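Local coordinates for protein NADP-dependent glyceraldehyde-3-phosphate dehydrogenase (Bacillus halodurans, PDB 3PRL) that probably catalyses the NADP-dependent, non-phosphorylating oxidation of glyceraldehyde 3-phosphate, as a member of the aldehyde dehydrogenase family, at residues Ala33-Val38 / Ile331-Asp336; Glu93-Glu98 / Tyr164-Ala169; Glu315-Leu320 / Leu368-Leu373; Gln344-Asp349 / Glu385-Pro390; Glu86-Ile91 / Glu109-Ala114. One frame throughout, in Å; residues are numbered along the deposited sequence.

How the contacts relate
The five contacts fall into two clusters joined by contact 1. On one side, contacts 2 and 5 share helix 88-98 and have their centres about 9 Å apart; E109 OE2 of contact 5 accepts V166 N of contact 2 at 3.0 Å. On the other, contacts 3 and 4 lie about 14 Å apart between centres and are stitched by T371 N to P390 O, 2.8 Å. Contact 1 touches both clusters: P34 packs on the last carbonyls of 93-98, while I331 packs on L320 and P370. It also comes nearest the cofactor site, the I335 side chain lying about 3 Å from that of F162, an NADP-binding residue.

Contact 1: Ala33-Val38 / Ile331-Asp336; sequences APASGV and ITPVID
P34 and A35 face I335 and P333 across two irregular backbones, the CA atoms of A35 and P333 being 5.7 Å apart, and no hydrogen bond passes between them. The 33-38 segment is the connection of a beta hairpin, joining the antiparallel strands 28-32 and 39-44. It is tied off internally by A33 N to V38 O (3.0 Å) and by G37 N to A33 O (2.8 Å); P34 and A35 are its residues that touch the other segment. The partner, 331-336, leads into helix 337-352, where D336 sits at the N-cap and its OD1 takes S339 N.

Two prolines and their neighbours carry the contact. A35 CB comes up to the ring of P333 at CG, 3.8 Å away, and P325 flanks the same alanine. One step along, P34 turns its CB to the carbonyl oxygen I335 O, 3.4 Å away, while I335 N is bonded to Q291 OE1. The CA–CB bond of I335 points away from P34, yet CG1 stands anti to the backbone N (chi1 -159°) and carries CD1 back toward the hairpin. That side chain also packs on F162, a residue seen to bind NADP, which probably places the hairpin tip one layer behind the cofactor site. Ring atom P34 CG and I335 CD1 meet at 4.1 Å.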
# COMPACT_ATOMS: atom_id res chain seq x y z
N ALA D 33 41.79 -3.48 23.40
CA ALA D 33 40.64 -3.66 24.28
C ALA D 33 40.58 -2.42 25.17
O ALA D 33 41.58 -2.06 25.78
CB ALA D 33 40.83 -4.93 25.14
N PRO D 34 39.42 -1.73 25.21
CA PRO D 34 39.31 -0.58 26.12
C PRO D 34 39.38 -0.96 27.61
O PRO D 34 39.86 -0.16 28.41
CB PRO D 34 37.92 -0.01 25.81
CG PRO D 34 37.60 -0.48 24.47
CD PRO D 34 38.24 -1.83 24.32
N ALA D 35 38.88 -2.13 27.98
CA ALA D 35 38.85 -2.52 29.39
C ALA D 35 40.25 -2.80 29.93
O ALA D 35 40.53 -2.53 31.11
CB ALA D 35 37.93 -3.75 29.61
N SER D 36 41.13 -3.27 29.04
CA SER D 36 42.47 -3.75 29.38
C SER D 36 43.60 -2.81 28.97
O SER D 36 44.52 -2.56 29.74
CB SER D 36 42.73 -5.08 28.68
OG SER D 36 41.77 -6.07 29.01
N GLY D 37 43.53 -2.32 27.74
CA GLY D 37 44.70 -1.76 27.06
C GLY D 37 45.52 -2.82 26.32
O GLY D 37 46.51 -2.50 25.66
N VAL D 38 45.12 -4.09 26.45
CA VAL D 38 45.79 -5.23 25.79
C VAL D 38 45.49 -5.26 24.29
O VAL D 38 44.34 -5.02 23.88
CB VAL D 38 45.38 -6.59 26.44
CG1 VAL D 38 45.87 -7.78 25.61
CG2 VAL D 38 45.90 -6.69 27.88
N ILE D 331 27.51 -2.40 34.00
CA ILE D 331 28.31 -1.23 33.74
C ILE D 331 29.76 -1.62 33.47
O ILE D 331 30.49 -2.00 34.38
CB ILE D 331 28.23 -0.24 34.92
CG1 ILE D 331 26.78 -0.09 35.44
CG2 ILE D 331 28.87 1.10 34.55
CD1 ILE D 331 25.77 0.58 34.45
N THR D 332 30.16 -1.54 32.21
CA THR D 332 31.56 -1.79 31.85
C THR D 332 32.26 -0.48 31.51
O THR D 332 31.61 0.59 31.51
CB THR D 332 31.69 -2.83 30.70
OG1 THR D 332 30.81 -2.50 29.62
CG2 THR D 332 31.37 -4.23 31.21
N PRO D 333 33.58 -0.54 31.22
CA PRO D 333 34.34 0.67 30.93
C PRO D 333 33.84 1.39 29.68
O PRO D 333 33.38 0.75 28.72
CB PRO D 333 35.77 0.14 30.71
CG PRO D 333 35.79 -1.20 31.36
CD PRO D 333 34.43 -1.74 31.14
N VAL D 334 33.92 2.72 29.69
CA VAL D 334 33.55 3.51 28.53
C VAL D 334 34.66 3.44 27.50
O VAL D 334 35.80 3.11 27.82
CB VAL D 334 33.15 4.97 28.88
CG1 VAL D 334 31.84 5.00 29.67
CG2 VAL D 334 34.27 5.68 29.65
N ILE D 335 34.31 3.76 26.26
CA ILE D 335 35.16 3.50 25.10
C ILE D 335 36.62 3.96 25.20
O ILE D 335 37.52 3.22 24.81
CB ILE D 335 34.48 4.05 23.81
CG1 ILE D 335 35.03 3.38 22.53
CG2 ILE D 335 34.56 5.57 23.77
CD1 ILE D 335 34.88 1.86 22.51
N ASP D 336 36.86 5.17 25.70
CA ASP D 336 38.24 5.68 25.81
C ASP D 336 38.46 6.74 26.92
O ASP D 336 37.51 7.09 27.64
CB ASP D 336 38.80 6.12 24.43
CG ASP D 336 38.11 7.35 23.84
OD1 ASP D 336 37.04 7.79 24.32
OD2 ASP D 336 38.65 7.90 22.85

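Contact 2: Glu93-Glu98 / Tyr164-Ala169; sequences ELIMHE and YPVNLA
I95 reaches V166 because its CG1 stands anti to the carbonyl carbon (chi1 -59°) and CD1 continues the chain nearly extended, chi2 168°. V166 answers with CG2, itself anti to its carbonyl carbon. The two side chains cross at about a right angle, and CD1 of I95 presses on CG2 of V166 at 3.5 Å, closer than methyls usually sit. The second branch of the isoleucine, CG2, rests more loosely on the P165 ring, 4.3 Å from its CG. All three residues are buried, and nothing polar passes between the segments.

Polar ties hold both partners from outside. E109, on helix 103-124, packs on I95 and P165 and accepts V166 N and N167 N at its OE2, gripping the turn where helix 167-178 begins. On the other partner, E98 places OE1 against S194 OG and OE2 against L193 N, at the start of helix 192-204. P165 lies about 6 Å, side chain to side chain, from both S160 and F162, which bind NADP. I95 therefore packs against the entry to the helix of a beta-alpha-beta crossover, the one linking parallel strands 144-159 and 182-186 in the Rossmann-like coenzyme-binding domain of aldehyde dehydrogenases.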
# COMPACT_ATOMS: atom_id res chain seq x y z
N GLU D 93 32.49 -12.57 20.86
CA GLU D 93 33.67 -12.36 21.71
C GLU D 93 34.54 -11.18 21.26
O GLU D 93 35.07 -10.45 22.11
CB GLU D 93 34.52 -13.65 21.86
CG GLU D 93 35.14 -14.25 20.57
CD GLU D 93 36.46 -13.59 20.10
OE1 GLU D 93 36.94 -13.93 19.00
OE2 GLU D 93 37.01 -12.74 20.83
N LEU D 94 34.69 -11.01 19.95
CA LEU D 94 35.49 -9.91 19.40
C LEU D 94 34.83 -8.59 19.78
O LEU D 94 35.48 -7.67 20.26
CB LEU D 94 35.64 -10.03 17.88
CG LEU D 94 36.79 -9.27 17.22
CD1 LEU D 94 38.14 -9.86 17.56
CD2 LEU D 94 36.62 -9.27 15.72
N ILE D 95 33.52 -8.51 19.57
CA ILE D 95 32.77 -7.33 20.00
C ILE D 95 32.97 -7.00 21.49
O ILE D 95 33.32 -5.86 21.81
CB ILE D 95 31.26 -7.43 19.67
CG1 ILE D 95 31.06 -7.61 18.16
CG2 ILE D 95 30.55 -6.18 20.18
CD1 ILE D 95 29.62 -8.00 17.77
N MET D 96 32.75 -7.95 22.40
CA MET D 96 32.90 -7.63 23.83
C MET D 96 34.27 -7.04 24.17
O MET D 96 34.34 -6.07 24.92
CB MET D 96 32.48 -8.75 24.81
CG MET D 96 33.05 -10.10 24.57
SD MET D 96 33.51 -11.02 26.06
CE MET D 96 34.90 -11.91 25.37
N HIS D 97 35.34 -7.59 23.59
CA HIS D 97 36.68 -7.06 23.83
C HIS D 97 36.87 -5.68 23.20
O HIS D 97 37.25 -4.73 23.89
CB HIS D 97 37.78 -8.02 23.32
CG HIS D 97 38.02 -9.21 24.19
ND1 HIS D 97 37.96 -10.50 23.71
CD2 HIS D 97 38.32 -9.32 25.50
CE1 HIS D 97 38.22 -11.35 24.68
NE2 HIS D 97 38.44 -10.66 25.79
N GLU D 98 36.58 -5.59 21.89
CA GLU D 98 36.96 -4.44 21.04
C GLU D 98 36.29 -3.13 21.45
O GLU D 98 36.92 -2.07 21.42
CB GLU D 98 36.65 -4.73 19.56
CG GLU D 98 37.59 -4.05 18.55
CD GLU D 98 37.08 -4.10 17.11
OE1 GLU D 98 36.14 -4.87 16.80
OE2 GLU D 98 37.62 -3.35 16.26
N TYR D 164 27.60 -0.13 17.92
CA TYR D 164 27.06 -1.40 17.46
C TYR D 164 27.79 -1.67 16.15
O TYR D 164 27.33 -1.29 15.09
CB TYR D 164 25.55 -1.29 17.21
CG TYR D 164 24.70 -1.03 18.44
CD1 TYR D 164 24.02 -2.07 19.07
CD2 TYR D 164 24.55 0.26 18.96
CE1 TYR D 164 23.23 -1.85 20.21
CE2 TYR D 164 23.75 0.51 20.09
CZ TYR D 164 23.10 -0.56 20.71
OH TYR D 164 22.31 -0.34 21.83
N PRO D 165 28.95 -2.33 16.22
CA PRO D 165 29.82 -2.43 15.05
C PRO D 165 29.50 -3.62 14.11
O PRO D 165 30.16 -3.79 13.09
CB PRO D 165 31.20 -2.57 15.69
CG PRO D 165 30.93 -3.32 16.95
CD PRO D 165 29.57 -2.92 17.43
N VAL D 166 28.52 -4.44 14.47
CA VAL D 166 28.03 -5.47 13.58
C VAL D 166 26.60 -5.06 13.23
O VAL D 166 26.27 -4.86 12.06
CB VAL D 166 28.17 -6.91 14.24
CG1 VAL D 166 27.53 -7.98 13.40
CG2 VAL D 166 29.64 -7.25 14.39
N ASN D 167 25.78 -4.84 14.26
CA ASN D 167 24.38 -4.43 14.09
C ASN D 167 24.14 -3.19 13.22
O ASN D 167 23.36 -3.25 12.27
CB ASN D 167 23.74 -4.26 15.47
CG ASN D 167 22.24 -4.24 15.42
OD1 ASN D 167 21.63 -3.26 14.99
ND2 ASN D 167 21.62 -5.34 15.85
N LEU D 168 24.80 -2.08 13.54
CA LEU D 168 24.59 -0.82 12.84
C LEU D 168 25.37 -0.75 11.53
O LEU D 168 25.11 0.12 10.69
CB LEU D 168 24.92 0.38 13.76
CG LEU D 168 24.09 0.54 15.04
CD1 LEU D 168 24.45 1.82 15.73
CD2 LEU D 168 22.60 0.49 14.75
N ALA D 169 26.29 -1.69 11.35
CA ALA D 169 26.94 -1.90 10.05
C ALA D 169 26.05 -2.68 9.04
O ALA D 169 25.72 -2.17 7.96
CB ALA D 169 28.28 -2.58 10.25

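Contact 3: Glu315-Leu320 / Leu368-Leu373; sequences ELVEQL and LSPTLL
V317 O accepts L320 N at 3.2 Å, closing the type I beta turn from V317 to L320, and P370 CG merely packs beside that oxygen, 4.0 Å from V317 O. The turn brings V317 and L320 to the same side, both looking toward the proline just ahead of the strand residues 371-373.

P370 is the centre of the contact. On the V317 side, ring atom CG lies 4.3 Å from valine CG1. The leucine comes alongside instead: the L320 and P370 side chains slide past each other in opposite directions, with L320 CD1 4.0 Å from P370 CB. What turns the leucine this way is its CG, set anti to the carbonyl carbon at chi1 -50°. Farther along the strand L372 also points its CB toward the helix, adding a looser cover.

F286 of helix 274-286 packs on both V317 and P370, and I331 lies against L320, so the patch belongs to the packing between helices and the sheet of the catalytic domain. With no hydrogen bond or salt bridge crossing it, the contact depends on the fit of carbon surfaces around one proline ring, whose nitrogen has no hydrogen to offer.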
# COMPACT_ATOMS: atom_id res chain seq x y z
N GLU D 315 17.67 2.40 44.19
CA GLU D 315 17.79 0.99 44.57
C GLU D 315 18.31 0.11 43.43
O GLU D 315 19.27 -0.64 43.62
CB GLU D 315 16.45 0.44 45.09
CG GLU D 315 16.51 -0.99 45.64
CD GLU D 315 15.24 -1.80 45.37
OE1 GLU D 315 14.78 -2.52 46.29
OE2 GLU D 315 14.70 -1.71 44.24
N LEU D 316 17.67 0.23 42.26
CA LEU D 316 18.05 -0.58 41.10
C LEU D 316 19.47 -0.26 40.65
O LEU D 316 20.21 -1.15 40.25
CB LEU D 316 17.04 -0.41 39.95
CG LEU D 316 15.55 -0.69 40.22
CD1 LEU D 316 14.69 -0.04 39.15
CD2 LEU D 316 15.22 -2.18 40.33
N VAL D 317 19.85 1.02 40.73
CA VAL D 317 21.19 1.49 40.36
C VAL D 317 22.30 0.89 41.24
O VAL D 317 23.36 0.51 40.74
CB VAL D 317 21.24 3.05 40.34
CG1 VAL D 317 22.64 3.59 40.59
CG2 VAL D 317 20.66 3.59 39.02
N GLU D 318 22.03 0.80 42.55
CA GLU D 318 22.91 0.11 43.49
C GLU D 318 22.91 -1.42 43.30
O GLU D 318 23.75 -2.12 43.88
CB GLU D 318 22.54 0.47 44.93
CG GLU D 318 23.37 1.60 45.50
CD GLU D 318 22.55 2.60 46.29
OE1 GLU D 318 21.42 2.26 46.72
OE2 GLU D 318 23.05 3.74 46.49
N GLN D 319 21.98 -1.92 42.49
CA GLN D 319 21.91 -3.34 42.14
C GLN D 319 22.77 -3.64 40.90
O GLN D 319 23.08 -4.80 40.62
CB GLN D 319 20.46 -3.77 41.85
CG GLN D 319 19.73 -4.53 42.96
CD GLN D 319 18.62 -5.44 42.40
OE1 GLN D 319 18.24 -5.34 41.23
NE2 GLN D 319 18.10 -6.32 43.25
N LEU D 320 23.14 -2.59 40.16
CA LEU D 320 23.97 -2.76 38.96
C LEU D 320 25.39 -3.17 39.32
O LEU D 320 26.02 -2.56 40.19
CB LEU D 320 24.00 -1.48 38.10
CG LEU D 320 22.66 -0.83 37.74
CD1 LEU D 320 22.89 0.50 37.07
CD2 LEU D 320 21.76 -1.74 36.88
N LEU D 368 33.62 3.67 35.01
CA LEU D 368 32.84 4.61 35.81
C LEU D 368 31.66 3.94 36.48
O LEU D 368 30.91 3.19 35.85
CB LEU D 368 32.32 5.75 34.95
CG LEU D 368 33.15 7.03 34.91
CD1 LEU D 368 34.27 6.91 33.88
CD2 LEU D 368 32.24 8.20 34.58
N SER D 369 31.51 4.21 37.78
CA SER D 369 30.33 3.80 38.54
C SER D 369 29.09 4.42 37.92
O SER D 369 29.15 5.54 37.42
CB SER D 369 30.44 4.24 40.00
OG SER D 369 31.19 3.31 40.77
N PRO D 370 27.95 3.69 37.93
CA PRO D 370 26.77 4.39 37.45
C PRO D 370 26.52 5.57 38.38
O PRO D 370 26.61 5.44 39.61
CB PRO D 370 25.66 3.34 37.56
CG PRO D 370 26.17 2.32 38.55
CD PRO D 370 27.65 2.33 38.42
N THR D 371 26.27 6.73 37.79
CA THR D 371 26.18 7.95 38.55
C THR D 371 24.77 8.51 38.49
O THR D 371 24.22 8.75 37.41
CB THR D 371 27.25 8.99 38.08
OG1 THR D 371 28.54 8.38 38.08
CG2 THR D 371 27.28 10.18 39.02
N LEU D 372 24.17 8.68 39.68
CA LEU D 372 22.84 9.26 39.80
C LEU D 372 22.90 10.64 40.46
O LEU D 372 23.44 10.80 41.57
CB LEU D 372 21.90 8.34 40.58
CG LEU D 372 20.39 8.61 40.43
CD1 LEU D 372 19.93 8.39 38.98
CD2 LEU D 372 19.60 7.73 41.36
N LEU D 373 22.34 11.62 39.76
CA LEU D 373 22.27 12.99 40.25
C LEU D 373 20.82 13.43 40.38
O LEU D 373 19.99 13.09 39.54
CB LEU D 373 23.01 13.94 39.31
CG LEU D 373 24.44 13.59 38.89
CD1 LEU D 373 24.81 14.33 37.62
CD2 LEU D 373 25.45 13.89 40.02

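Contact 4: Gln344-Asp349 / Glu385-Pro390; sequences QGLIDD and EEPFGP
L346 reaches from helix 337-352 into the 385-390 loop, and its CB and CG lead to the two methyls, which do the touching. The CA–CB bond points at the loop, chi1 of -94°, off the usual staggered value, sets the direction of CG, and the branch at CG parts the methyls. CD1 goes to the end of E385, lying 3.9 Å from OE1. CD2 settles in the angle between E385 O, at 3.5 Å, and the P387 ring, whose CB is 3.6 Å and CG 3.8 Å away. Leucine and proline side chains cross at about a right angle, and CD2 is the methyl that meets the ring.

E385 is extended beyond CG, which carries its carboxylate out alongside the leucine, the two side chains crossing at a slant. That carboxylate is salt-bridged through OE1 to R381 NH2, while the backbone O of E385 accepts K263 NZ. R381 also packs on L346 and gives its backbone N to D349 OD2.

The EEPFGP sequence of this loop is a familiar aldehyde dehydrogenase motif, leading here into strand 391-397. No hydrogen bond crosses between the two segments: the leucine methyls pack on a proline and against a carbonyl and a carboxylate oxygen that have their polar partners in K263 and R381, so L346 fills space beside these polar groups without bonding to them.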
# COMPACT_ATOMS: atom_id res chain seq x y z
N GLN D 344 33.19 12.85 33.27
CA GLN D 344 33.57 13.37 34.59
C GLN D 344 33.28 14.86 34.74
O GLN D 344 32.79 15.30 35.79
CB GLN D 344 35.05 13.09 34.87
CG GLN D 344 35.56 13.52 36.26
CD GLN D 344 34.80 12.85 37.41
OE1 GLN D 344 34.78 11.63 37.54
NE2 GLN D 344 34.18 13.67 38.25
N GLY D 345 33.58 15.63 33.69
CA GLY D 345 33.36 17.08 33.68
C GLY D 345 31.90 17.49 33.77
O GLY D 345 31.59 18.54 34.33
N LEU D 346 31.02 16.67 33.19
CA LEU D 346 29.58 16.85 33.30
C LEU D 346 29.08 16.67 34.73
O LEU D 346 28.25 17.45 35.21
CB LEU D 346 28.82 15.91 32.34
CG LEU D 346 28.41 16.43 30.94
CD1 LEU D 346 29.58 17.00 30.16
CD2 LEU D 346 27.72 15.35 30.11
N ILE D 347 29.59 15.63 35.41
CA ILE D 347 29.28 15.37 36.82
C ILE D 347 29.76 16.54 37.69
O ILE D 347 28.95 17.16 38.38
CB ILE D 347 29.88 14.02 37.31
CG1 ILE D 347 29.17 12.85 36.62
CG2 ILE D 347 29.78 13.90 38.84
CD1 ILE D 347 29.94 11.54 36.65
N ASP D 348 31.06 16.84 37.63
CA ASP D 348 31.67 18.01 38.29
C ASP D 348 30.77 19.26 38.22
O ASP D 348 30.25 19.70 39.25
CB ASP D 348 33.04 18.34 37.67
CG ASP D 348 34.13 17.34 38.02
OD1 ASP D 348 35.18 17.38 37.34
OD2 ASP D 348 33.97 16.53 38.97
N ASP D 349 30.59 19.81 37.02
CA ASP D 349 29.78 21.01 36.78
C ASP D 349 28.43 20.97 37.49
O ASP D 349 27.96 22.00 38.02
CB ASP D 349 29.54 21.23 35.27
CG ASP D 349 28.62 22.40 34.99
OD1 ASP D 349 29.11 23.56 35.03
OD2 ASP D 349 27.41 22.17 34.76
N GLU D 385 23.75 18.22 27.46
CA GLU D 385 24.79 17.53 26.70
C GLU D 385 24.78 16.01 26.87
O GLU D 385 24.95 15.49 27.98
CB GLU D 385 26.19 18.07 27.05
CG GLU D 385 26.35 19.60 26.97
CD GLU D 385 27.79 20.07 27.21
OE1 GLU D 385 28.74 19.25 27.13
OE2 GLU D 385 27.97 21.28 27.48
N GLU D 386 24.62 15.30 25.75
CA GLU D 386 24.70 13.85 25.73
C GLU D 386 26.10 13.42 26.21
O GLU D 386 27.09 13.74 25.57
CB GLU D 386 24.41 13.34 24.32
CG GLU D 386 24.64 11.85 24.12
CD GLU D 386 24.45 11.40 22.68
OE1 GLU D 386 25.11 11.96 21.77
OE2 GLU D 386 23.65 10.46 22.44
N PRO D 387 26.16 12.68 27.34
CA PRO D 387 27.39 12.31 28.02
C PRO D 387 28.07 11.13 27.35
O PRO D 387 29.29 11.03 27.37
CB PRO D 387 26.90 11.90 29.42
CG PRO D 387 25.46 12.36 29.49
CD PRO D 387 24.98 12.23 28.09
N PHE D 388 27.26 10.28 26.73
CA PHE D 388 27.72 8.98 26.25
C PHE D 388 28.42 8.18 27.38
O PHE D 388 29.51 7.65 27.21
CB PHE D 388 28.56 9.13 24.97
CG PHE D 388 28.01 8.33 23.82
CD1 PHE D 388 26.72 8.57 23.34
CD2 PHE D 388 28.75 7.29 23.26
CE1 PHE D 388 26.19 7.82 22.31
CE2 PHE D 388 28.21 6.52 22.21
CZ PHE D 388 26.93 6.78 21.74
N GLY D 389 27.74 8.11 28.52
CA GLY D 389 28.31 7.54 29.74
C GLY D 389 27.31 7.32 30.86
O GLY D 389 26.20 7.87 30.80
N PRO D 390 27.68 6.52 31.88
CA PRO D 390 26.75 5.99 32.87
C PRO D 390 26.38 7.04 33.91
O PRO D 390 26.78 6.93 35.08
CB PRO D 390 27.52 4.84 33.50
CG PRO D 390 28.94 5.27 33.43
CD PRO D 390 29.08 6.16 32.22

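Contact 5: Glu86-Ile91 / Glu109-Ala114; sequences ERKEII and EVSRTA
The flat carboxylate of E89 is met on the syn lone pair of OE2 by NZ of K88, the residue whose carbon chain lies beside S111 on the neighbouring helix. NZ lies 2.7 Å from E89 OE2 in this salt bridge, with a second, weak bond to E89 OE1. A second flat group is the E109 peptide carbonyl, whose oxygen is approached from opposite faces of its plane by two atoms of one residue, T113 N and T113 OG1, the hydroxyl at 2.8 Å.

Across the contact the lysine passes S111 with its CD, 3.8 Å from S111 OG, then bends at chi3 and chi4 (-73° and 83°) so that the ammonium swings away from the serine and back over its own helix to E89. With an alanine here, E89 would probably be left without its salt-bridge mate and S111 OG would lose the aliphatic cover beside it. Deeper in, I91 and V110 cross at about a right angle. Both CG2 methyls meet at 3.8 Å, and V110 CG2 also lies 4.1 Å from K88 O, so this one methyl fits against the first turn of helix 88-98.

R87 marks the break between two helices, leaving helix 70-86 and standing at the N-cap of 88-98; its NH1 is salt-bridged to D204. L84 of helix 70-86 packs on both I91 and V110, closing a three-helix meeting with helix 103-124, while I91 and T113 continue onto V166, just before helix 167-178.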
# COMPACT_ATOMS: atom_id res chain seq x y z
N GLU D 86 25.84 -18.81 13.03
CA GLU D 86 26.84 -19.85 13.21
C GLU D 86 28.07 -19.35 13.99
O GLU D 86 28.61 -20.08 14.83
CB GLU D 86 27.25 -20.40 11.84
CG GLU D 86 28.30 -21.50 11.87
CD GLU D 86 28.55 -22.12 10.50
OE1 GLU D 86 27.57 -22.43 9.78
OE2 GLU D 86 29.74 -22.31 10.16
N ARG D 87 28.51 -18.13 13.70
CA ARG D 87 29.70 -17.57 14.36
C ARG D 87 29.34 -16.62 15.51
O ARG D 87 30.09 -15.69 15.84
CB ARG D 87 30.62 -16.89 13.34
CG ARG D 87 31.16 -17.87 12.30
CD ARG D 87 31.71 -17.20 11.05
NE ARG D 87 32.00 -18.19 10.00
CZ ARG D 87 32.53 -17.91 8.82
NH1 ARG D 87 32.85 -16.66 8.50
NH2 ARG D 87 32.74 -18.88 7.95
N LYS D 88 28.18 -16.88 16.12
CA LYS D 88 27.71 -16.18 17.32
C LYS D 88 28.86 -15.86 18.27
O LYS D 88 29.10 -14.71 18.63
CB LYS D 88 26.71 -17.06 18.09
CG LYS D 88 25.25 -16.67 17.97
CD LYS D 88 24.39 -17.25 19.12
CE LYS D 88 24.15 -18.76 19.00
NZ LYS D 88 25.29 -19.58 19.54
N GLU D 89 29.57 -16.93 18.65
CA GLU D 89 30.50 -16.93 19.76
C GLU D 89 31.83 -16.28 19.41
O GLU D 89 32.43 -15.60 20.24
CB GLU D 89 30.73 -18.37 20.25
CG GLU D 89 29.67 -18.89 21.22
CD GLU D 89 28.31 -19.14 20.58
OE1 GLU D 89 28.24 -19.79 19.52
OE2 GLU D 89 27.29 -18.69 21.16
N ILE D 90 32.29 -16.52 18.19
CA ILE D 90 33.56 -15.98 17.70
C ILE D 90 33.43 -14.47 17.51
O ILE D 90 34.19 -13.69 18.08
CB ILE D 90 33.97 -16.64 16.37
CG1 ILE D 90 34.22 -18.15 16.58
CG2 ILE D 90 35.18 -15.90 15.74
CD1 ILE D 90 34.24 -18.99 15.30
N ILE D 91 32.44 -14.06 16.72
CA ILE D 91 32.21 -12.65 16.44
C ILE D 91 31.84 -11.94 17.74
O ILE D 91 32.48 -10.96 18.12
CB ILE D 91 31.15 -12.49 15.32
CG1 ILE D 91 31.60 -13.24 14.07
CG2 ILE D 91 30.92 -11.02 14.98
CD1 ILE D 91 30.67 -13.10 12.90
N GLU D 109 24.14 -9.04 19.93
CA GLU D 109 24.27 -8.14 18.80
C GLU D 109 24.39 -8.89 17.49
O GLU D 109 23.75 -8.51 16.51
CB GLU D 109 25.48 -7.21 18.96
CG GLU D 109 25.74 -6.37 17.71
CD GLU D 109 26.73 -5.25 17.92
OE1 GLU D 109 27.33 -5.14 19.02
OE2 GLU D 109 26.92 -4.49 16.95
N VAL D 110 25.20 -9.95 17.47
CA VAL D 110 25.33 -10.82 16.30
C VAL D 110 24.01 -11.56 15.98
O VAL D 110 23.63 -11.64 14.81
CB VAL D 110 26.50 -11.85 16.43
CG1 VAL D 110 26.81 -12.49 15.08
CG2 VAL D 110 27.77 -11.20 17.01
N SER D 111 23.33 -12.08 17.00
CA SER D 111 22.04 -12.79 16.81
C SER D 111 21.03 -11.87 16.15
O SER D 111 20.41 -12.23 15.15
CB SER D 111 21.44 -13.27 18.13
OG SER D 111 22.30 -14.15 18.81
N ARG D 112 20.89 -10.68 16.73
CA ARG D 112 19.91 -9.72 16.26
C ARG D 112 20.26 -9.27 14.84
O ARG D 112 19.36 -9.05 14.04
CB ARG D 112 19.79 -8.52 17.22
CG ARG D 112 18.68 -7.51 16.85
CD ARG D 112 18.38 -6.51 17.98
NE ARG D 112 17.93 -5.22 17.45
CZ ARG D 112 17.74 -4.12 18.19
NH1 ARG D 112 17.94 -4.13 19.50
NH2 ARG D 112 17.34 -2.99 17.60
N THR D 113 21.56 -9.16 14.56
CA THR D 113 22.05 -8.74 13.25
C THR D 113 21.53 -9.66 12.13
O THR D 113 20.99 -9.18 11.13
CB THR D 113 23.61 -8.60 13.21
OG1 THR D 113 24.02 -7.43 13.91
CG2 THR D 113 24.14 -8.51 11.79
N ALA D 114 21.69 -10.98 12.33
CA ALA D 114 21.19 -11.98 11.36
C ALA D 114 19.68 -11.91 11.22
O ALA D 114 19.13 -12.13 10.14
CB ALA D 114 21.64 -13.40 11.74